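PDB 6OFT: probable zinc protease PqqL from Escherichia coli, which probably acts as a zinc-dependent endopeptidase of the M16 family, this chain being the first half of the periplasmic protein. Local coordinates for residues 289-294 against 339-344; 346-351 against 463-468. One frame throughout, in Å; residues are numbered along the deposited sequence.

From the N terminus the chain first builds the insulinase-like part, then enters the region assigned to the inactive M16 domain, where contact 1 and the first segment of contact 2 lie; both contacts are away from the predicted zinc site. Contact 1 closes a loop of 44 residues, half of them strand, bringing helix 331-348 back against helix 271-296. Contact 2 opens just afterwards, at the end of helix 331-348, and closes much later, over a mainly helical excursion, when the chain following helix 448-459 returns. The two loops therefore follow in series, neither nested nor crossed. They share helix 331-348 and join directly: Arg290 of contact 1 bonds to the carbonyl of Gly349, tying helix 271-296 to the turn before helix 352-371.

Contact 1: residues 289-294 against 339-344; sequences QRLQER and MAELAT
Leu291 and Glu341 mark the closest backbone approach, their CA atoms 7.8 Å apart, where helix segments 289-294 and 339-344 run at 127° with their axes 11.5 Å from each other. That wide spacing is bridged by Glu341, whose CG stands anti to the backbone N (chi1 -155°) and whose extended chain carries the carboxylate across to the other helix. There OE1 lies against Leu291, 3.3 Å from its CB and also close to CD1, while OE2 comes alongside Arg290 CB. The Leu291 and Glu341 side chains meet at about a right angle. OE1 is buried with no polar partner in the model; the guanidinium groups of Arg290 and Arg294 stay near but do not touch the carboxylate, with Arg294 NH2 and Glu341 OE2 5.4 Å apart, close enough that the arginines may still favour the charged carboxylate. An alanine in place of this glutamate is likely to open a gap beside Leu291 and to deprive the two arginines of a nearby opposite charge. Arg294 presents the edge of its guanidinium to the aliphatic part of Glu341, NH2 lying 3.9 Å from CG. The Arg290 chain bends at chi3, bringing NH1 to 3.8 Å from Thr344 CG2; a water accepts from NH1 and is weakly bonded to Thr344 O, while NH2 is salt-bridged to Glu354. Thr344 OG1 turns back to donate to Ala340 O. Together the segments form a helix-helix interface in the α+β fold of the M16 domain, linked along the chain by the antiparallel hairpin of strands 303-314 and 317-326.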
# COMPACT_ATOMS: atom_id res chain seq x y z
N GLN A 289 -12.33 18.53 1.98
CA GLN A 289 -13.44 19.32 1.42
C GLN A 289 -13.43 20.71 2.05
O GLN A 289 -13.29 21.69 1.32
CB GLN A 289 -14.78 18.58 1.64
CG GLN A 289 -16.03 19.33 1.17
CD GLN A 289 -17.27 18.45 1.13
OE1 GLN A 289 -18.11 18.47 2.04
NE2 GLN A 289 -17.41 17.68 0.06
N ARG A 290 -13.48 20.80 3.40
CA ARG A 290 -13.47 22.09 4.11
C ARG A 290 -12.26 22.94 3.78
O ARG A 290 -12.44 24.10 3.44
CB ARG A 290 -13.65 21.94 5.62
CG ARG A 290 -14.29 23.19 6.21
CD ARG A 290 -14.53 23.08 7.68
NE ARG A 290 -15.78 22.38 7.97
CZ ARG A 290 -16.18 22.10 9.20
NH1 ARG A 290 -15.46 22.48 10.24
NH2 ARG A 290 -17.32 21.45 9.40
N LEU A 291 -11.04 22.37 3.82
CA LEU A 291 -9.81 23.10 3.49
C LEU A 291 -9.83 23.65 2.06
O LEU A 291 -9.48 24.82 1.86
CB LEU A 291 -8.56 22.24 3.74
CG LEU A 291 -7.20 22.97 3.62
CD1 LEU A 291 -7.04 24.05 4.69
CD2 LEU A 291 -6.06 21.98 3.71
N GLN A 292 -10.25 22.82 1.08
CA GLN A 292 -10.34 23.22 -0.33
C GLN A 292 -11.39 24.30 -0.57
O GLN A 292 -11.18 25.15 -1.43
CB GLN A 292 -10.58 22.01 -1.25
CG GLN A 292 -9.33 21.17 -1.51
CD GLN A 292 -8.18 21.96 -2.11
OE1 GLN A 292 -7.14 22.15 -1.48
NE2 GLN A 292 -8.36 22.44 -3.34
N GLU A 293 -12.50 24.27 0.19
CA GLU A 293 -13.59 25.25 0.11
C GLU A 293 -13.09 26.60 0.63
O GLU A 293 -13.41 27.64 0.04
CB GLU A 293 -14.81 24.79 0.93
CG GLU A 293 -15.62 23.65 0.34
CD GLU A 293 -16.59 22.95 1.28
OE1 GLU A 293 -16.36 22.95 2.51
OE2 GLU A 293 -17.59 22.39 0.78
N ARG A 294 -12.31 26.59 1.74
CA ARG A 294 -11.72 27.78 2.35
C ARG A 294 -10.65 28.40 1.45
O ARG A 294 -10.58 29.63 1.34
CB ARG A 294 -11.17 27.48 3.75
CG ARG A 294 -12.25 27.23 4.80
CD ARG A 294 -11.71 27.26 6.21
NE ARG A 294 -12.73 27.71 7.15
CZ ARG A 294 -13.14 27.03 8.22
NH1 ARG A 294 -14.08 27.52 9.01
NH2 ARG A 294 -12.60 25.85 8.51
N MET A 339 -4.20 24.27 12.91
CA MET A 339 -4.73 24.33 14.27
C MET A 339 -6.17 24.86 14.30
O MET A 339 -7.00 24.35 15.05
CB MET A 339 -3.84 25.25 15.13
CG MET A 339 -3.73 24.81 16.57
SD MET A 339 -2.84 23.24 16.76
CE MET A 339 -1.13 23.78 16.38
N ALA A 340 -6.44 25.92 13.50
CA ALA A 340 -7.74 26.57 13.39
C ALA A 340 -8.78 25.60 12.84
O ALA A 340 -9.87 25.54 13.39
CB ALA A 340 -7.64 27.79 12.48
N GLU A 341 -8.42 24.81 11.79
CA GLU A 341 -9.35 23.83 11.20
C GLU A 341 -9.63 22.65 12.13
O GLU A 341 -10.76 22.20 12.20
CB GLU A 341 -8.89 23.35 9.81
CG GLU A 341 -10.07 22.87 8.98
CD GLU A 341 -9.80 21.97 7.79
OE1 GLU A 341 -8.85 22.26 7.02
OE2 GLU A 341 -10.54 20.98 7.60
N LEU A 342 -8.61 22.16 12.83
CA LEU A 342 -8.76 21.04 13.76
C LEU A 342 -9.63 21.43 14.97
O LEU A 342 -10.48 20.65 15.38
CB LEU A 342 -7.40 20.47 14.22
CG LEU A 342 -6.50 19.79 13.17
CD1 LEU A 342 -5.11 19.57 13.73
CD2 LEU A 342 -7.08 18.46 12.68
N ALA A 343 -9.43 22.65 15.50
CA ALA A 343 -10.20 23.17 16.63
C ALA A 343 -11.66 23.48 16.24
O ALA A 343 -12.55 23.27 17.06
CB ALA A 343 -9.53 24.42 17.19
N THR A 344 -11.90 23.96 15.00
CA THR A 344 -13.25 24.25 14.48
C THR A 344 -14.10 22.95 14.46
O THR A 344 -15.26 22.96 14.90
CB THR A 344 -13.18 24.98 13.12
OG1 THR A 344 -12.44 26.20 13.30
CG2 THR A 344 -14.55 25.32 12.56
O HOH W 1 -16.76 22.55 12.70

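Contact 2: residues 346-351 against 463-468; sequences DQHGFS and LAAYVF
His348 and Ala465 approach to 5.8 Å between CA atoms, where the end of helix 331-348 and the turn after it run nearly parallel, 11° apart, to the extended chain 463-468. The turn links two helices: Gly349 leaves the helical conformation with positive phi, and Ser351 is the N-cap of helix 352-371, its backbone N also bonded to Glu354 in a capping box. Facing the Ser351 hydroxyl is Phe468 CB. At the start of the contact, two side chains of the helix end grip the backbone of Leu463 at both its polar atoms. Gln347 reaches out with its chain extended beyond CG and accepts the Leu463 N-H through OE1 at 3.0 Å, the donor lying in the amide carbonyl plane. Its NE2 bonds weakly to Lys461 O, which helps fix the turn of the amide, and Leu463 CD1 packs nearby. His348, with CG beside its own backbone N (chi1 -53°), swings its imidazole over the extended chain. Ala465 CB sits over one face of this ring in a CH-pi contact, 4.1 Å from the centroid, while at the ring's edge NE2 donates to Leu463 O over 2.8 Å, tilted 30° from the carbonyl plane.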
# COMPACT_ATOMS: atom_id res chain seq x y z
N ASP A 346 -13.36 20.25 16.27
CA ASP A 346 -13.49 19.84 17.68
C ASP A 346 -14.75 20.45 18.31
O ASP A 346 -15.47 19.77 19.04
CB ASP A 346 -12.28 20.31 18.52
CG ASP A 346 -10.98 19.55 18.37
OD1 ASP A 346 -11.01 18.42 17.83
OD2 ASP A 346 -9.94 20.08 18.79
N GLN A 347 -15.00 21.73 18.02
CA GLN A 347 -16.10 22.50 18.58
C GLN A 347 -17.46 22.29 17.89
O GLN A 347 -18.47 22.28 18.60
CB GLN A 347 -15.73 23.99 18.61
CG GLN A 347 -14.70 24.35 19.70
CD GLN A 347 -14.11 25.74 19.58
OE1 GLN A 347 -14.73 26.68 19.08
NE2 GLN A 347 -12.88 25.91 20.06
N HIS A 348 -17.52 22.13 16.54
CA HIS A 348 -18.81 22.04 15.84
C HIS A 348 -18.99 20.84 14.90
O HIS A 348 -20.09 20.67 14.37
CB HIS A 348 -19.08 23.34 15.07
CG HIS A 348 -18.98 24.56 15.92
ND1 HIS A 348 -20.01 24.94 16.75
CD2 HIS A 348 -17.93 25.40 16.11
CE1 HIS A 348 -19.58 26.02 17.39
NE2 HIS A 348 -18.33 26.32 17.04
N GLY A 349 -17.94 20.04 14.70
CA GLY A 349 -17.99 18.87 13.82
C GLY A 349 -18.33 19.22 12.39
O GLY A 349 -17.93 20.27 11.88
N PHE A 350 -19.11 18.35 11.74
CA PHE A 350 -19.52 18.57 10.36
C PHE A 350 -21.02 18.74 10.28
O PHE A 350 -21.73 18.17 11.10
CB PHE A 350 -19.02 17.44 9.44
CG PHE A 350 -17.51 17.31 9.45
CD1 PHE A 350 -16.71 18.18 8.73
CD2 PHE A 350 -16.89 16.33 10.22
CE1 PHE A 350 -15.32 18.09 8.76
CE2 PHE A 350 -15.49 16.22 10.25
CZ PHE A 350 -14.72 17.09 9.50
N SER A 351 -21.50 19.54 9.32
CA SER A 351 -22.94 19.76 9.18
C SER A 351 -23.57 18.63 8.39
O SER A 351 -22.86 17.90 7.69
CB SER A 351 -23.21 21.09 8.47
OG SER A 351 -22.80 21.05 7.12
N LEU A 463 -14.77 29.66 18.47
CA LEU A 463 -14.73 29.66 17.01
C LEU A 463 -16.11 29.42 16.42
O LEU A 463 -16.92 28.70 17.01
CB LEU A 463 -13.72 28.63 16.47
CG LEU A 463 -12.23 28.88 16.78
CD1 LEU A 463 -11.47 27.58 16.86
CD2 LEU A 463 -11.59 29.79 15.75
N ALA A 464 -16.37 30.04 15.25
CA ALA A 464 -17.66 29.96 14.54
C ALA A 464 -17.80 28.69 13.71
O ALA A 464 -16.81 28.20 13.14
CB ALA A 464 -17.85 31.19 13.67
N ALA A 465 -19.04 28.17 13.64
CA ALA A 465 -19.39 26.98 12.88
C ALA A 465 -19.23 27.24 11.40
O ALA A 465 -19.59 28.32 10.93
CB ALA A 465 -20.82 26.56 13.18
N TYR A 466 -18.66 26.28 10.69
CA TYR A 466 -18.48 26.42 9.25
C TYR A 466 -19.81 26.18 8.54
O TYR A 466 -20.55 25.27 8.89
CB TYR A 466 -17.40 25.45 8.74
CG TYR A 466 -17.24 25.48 7.24
CD1 TYR A 466 -16.47 26.45 6.61
CD2 TYR A 466 -17.90 24.55 6.44
CE1 TYR A 466 -16.35 26.50 5.23
CE2 TYR A 466 -17.79 24.58 5.05
CZ TYR A 466 -17.00 25.55 4.45
OH TYR A 466 -16.89 25.56 3.08
N VAL A 467 -20.10 27.01 7.53
CA VAL A 467 -21.33 26.87 6.75
C VAL A 467 -21.01 26.41 5.33
O VAL A 467 -20.27 27.08 4.61
CB VAL A 467 -22.24 28.12 6.81
CG1 VAL A 467 -23.50 27.93 5.96
CG2 VAL A 467 -22.62 28.47 8.24
N PHE A 468 -21.57 25.24 4.95
CA PHE A 468 -21.42 24.66 3.62
C PHE A 468 -22.06 25.60 2.58
O PHE A 468 -23.20 26.04 2.79
CB PHE A 468 -22.05 23.25 3.58
CG PHE A 468 -21.93 22.52 2.26
CD1 PHE A 468 -20.72 21.95 1.88
CD2 PHE A 468 -23.03 22.38 1.42
CE1 PHE A 468 -20.61 21.26 0.67
CE2 PHE A 468 -22.92 21.69 0.21
CZ PHE A 468 -21.71 21.14 -0.16